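Long-range contact in cucumber peeling cupredoxin (Cucumis sativus, PDB 1JER), which binds a copper ion in a cupredoxin-type site and probably carries electrons as a small blue copper protein: residues 1-6 / 34-39. Residues are numbered along the deposited sequence; the frame is centred on the assembly and turned at random.
Sequences MQSTVH and VGDSLQ
Val5 and His6 pair in parallel with Ser37 and Leu38, joining the N-terminal strand 5-7 to strand 37-40 of a three-stranded mixed sheet. Within this chain, strand 5-7 is an outer strand of the sheet; strand 76-79 lies on the other side of 37-40. Three backbone bonds set the register. Ser37 N donates to Thr4 O in the carbonyl plane (3.0 Å), His6 N to Ser37 O (2.8 Å), and Gln39 N to His6 O at the same length.

Where the pairing begins, the carboxylate of Asp36 takes over from the backbone. Its OD1 accepts Thr4 N at 2.9 Å, nearly straight at 173° but from above the carboxylate plane. OD2 accepts His6 NE2, also at 2.9 Å and from above that plane. Asp36 OD2 sits at the ring edge, close to the imidazole plane, while the carboxylate plane is turned 63° from the ring. With CG anti to the carbonyl carbon (chi1 -58°), the His6 ring swings back along its own strand to reach Asp36. Thr4 CG2 rests on one ring face, offset toward the rim, 3.6 Å above the plane. Phe32 meets the ring edge-to-face.

OD2 also accepts Arg33 N. OD1 also accepts from two waters, and one of these bridges to Ser3 OG and Val34 O. Replacing Asp36 by an alanine removes both oxygens, and Thr4 N and His6 NE2 would probably lose their acceptors, with the imidazole held less firmly. Val5 CG1 packs against Gln39 CB at 4.1 Å, while the Gln39 amide bonds Asn41. Thr73 and Pro75 of the second subunit pack on Ser3 and Val5 of this chain.

This parallel pairing of the N-terminal strand belongs to the cupredoxin beta-sandwich, here away from the copper site.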
loop_
_atom_site.group_PDB
_atom_site.type_symbol
_atom_site.label_atom_id
_atom_site.label_comp_id
_atom_site.label_asym_id
_atom_site.label_seq_id
_atom_site.Cartn_x
_atom_site.Cartn_y
_atom_site.Cartn_z
ATOM N N MET A 1 -9.834 0.982 16.415
ATOM C CA MET A 1 -9.577 -0.280 15.786
ATOM C C MET A 1 -8.797 -0.175 14.483
ATOM O O MET A 1 -9.289 0.280 13.454
ATOM N N GLN A 2 -7.562 -0.674 14.508
ATOM C CA GLN A 2 -6.727 -0.737 13.314
ATOM C C GLN A 2 -7.263 -1.882 12.388
ATOM O O GLN A 2 -7.731 -2.880 12.925
ATOM C CB GLN A 2 -5.297 -1.175 13.713
ATOM C CG GLN A 2 -4.631 -0.220 14.713
ATOM C CD GLN A 2 -4.513 1.175 14.093
ATOM O OE1 GLN A 2 -5.210 2.098 14.500
ATOM N NE2 GLN A 2 -3.633 1.265 13.117
ATOM N N SER A 3 -7.109 -1.677 11.112
ATOM C CA SER A 3 -7.334 -2.600 10.035
ATOM C C SER A 3 -6.208 -3.622 10.046
ATOM O O SER A 3 -5.218 -3.390 10.742
ATOM C CB SER A 3 -7.453 -1.935 8.676
ATOM O OG SER A 3 -8.675 -1.161 8.611
ATOM N N THR A 4 -6.370 -4.720 9.322
ATOM C CA THR A 4 -5.315 -5.756 9.400
ATOM C C THR A 4 -4.451 -5.686 8.148
ATOM O O THR A 4 -4.961 -5.540 7.051
ATOM C CB THR A 4 -6.054 -7.144 9.379
ATOM O OG1 THR A 4 -6.799 -7.187 10.629
ATOM C CG2 THR A 4 -5.074 -8.287 9.497
ATOM N N VAL A 5 -3.155 -5.971 8.330
ATOM C CA VAL A 5 -2.318 -6.141 7.085
ATOM C C VAL A 5 -2.085 -7.648 6.995
ATOM O O VAL A 5 -1.482 -8.282 7.880
ATOM C CB VAL A 5 -0.979 -5.407 7.271
ATOM C CG1 VAL A 5 -0.104 -5.628 6.008
ATOM C CG2 VAL A 5 -1.222 -3.908 7.477
ATOM N N HIS A 6 -2.686 -8.279 5.994
ATOM C CA HIS A 6 -2.567 -9.764 5.957
ATOM C C HIS A 6 -1.278 -10.094 5.158
ATOM O O HIS A 6 -1.048 -9.449 4.139
ATOM C CB HIS A 6 -3.746 -10.313 5.166
ATOM C CG HIS A 6 -5.073 -9.923 5.736
ATOM N ND1 HIS A 6 -5.691 -10.710 6.710
ATOM C CD2 HIS A 6 -5.896 -8.890 5.423
ATOM C CE1 HIS A 6 -6.875 -10.137 6.988
ATOM N NE2 HIS A 6 -7.016 -9.047 6.243
ATOM N N VAL A 34 -12.843 -4.136 4.083
ATOM C CA VAL A 34 -12.424 -2.890 3.404
ATOM C C VAL A 34 -11.520 -2.140 4.360
ATOM O O VAL A 34 -11.781 -2.114 5.557
ATOM C CB VAL A 34 -13.685 -2.019 3.108
ATOM C CG1 VAL A 34 -13.264 -0.635 2.676
ATOM C CG2 VAL A 34 -14.510 -2.682 2.011
ATOM N N GLY A 35 -10.396 -1.610 3.878
ATOM C CA GLY A 35 -9.466 -0.963 4.827
ATOM C C GLY A 35 -8.272 -1.841 5.123
ATOM O O GLY A 35 -7.190 -1.384 5.489
ATOM N N ASP A 36 -8.447 -3.170 5.000
ATOM C CA ASP A 36 -7.262 -4.034 5.311
ATOM C C ASP A 36 -6.326 -3.914 4.071
ATOM O O ASP A 36 -6.701 -3.438 3.042
ATOM C CB ASP A 36 -7.777 -5.520 5.244
ATOM C CG ASP A 36 -8.507 -5.897 6.509
ATOM O OD1 ASP A 36 -8.598 -5.062 7.430
ATOM O OD2 ASP A 36 -9.024 -7.039 6.588
ATOM N N SER A 37 -5.114 -4.480 4.293
ATOM C CA SER A 37 -4.179 -4.477 3.136
ATOM C C SER A 37 -3.625 -5.917 3.006
ATOM O O SER A 37 -3.710 -6.706 3.926
ATOM C CB SER A 37 -2.967 -3.563 3.555
ATOM O OG SER A 37 -3.408 -2.202 3.581
ATOM N N LEU A 38 -3.048 -6.165 1.828
ATOM C CA LEU A 38 -2.465 -7.505 1.560
ATOM C C LEU A 38 -0.940 -7.194 1.276
ATOM O O LEU A 38 -0.706 -6.341 0.454
ATOM C CB LEU A 38 -2.980 -7.983 0.193
ATOM C CG LEU A 38 -4.373 -8.547 0.110
ATOM C CD1 LEU A 38 -4.615 -9.175 -1.257
ATOM C CD2 LEU A 38 -4.606 -9.567 1.237
ATOM N N GLN A 39 -0.111 -7.892 2.009
ATOM C CA GLN A 39 1.339 -7.706 1.790
ATOM C C GLN A 39 1.894 -8.948 1.054
ATOM O O GLN A 39 1.770 -10.048 1.606
ATOM C CB GLN A 39 2.065 -7.563 3.123
ATOM C CG GLN A 39 3.587 -7.479 2.910
ATOM C CD GLN A 39 4.290 -6.901 4.112
ATOM O OE1 GLN A 39 3.681 -6.147 4.881
ATOM N NE2 GLN A 39 5.560 -7.241 4.272
HETATM O O HOH W 1 -10.633 -2.840 7.880
HETATM O O HOH W 2 -9.843 -6.036 9.811
#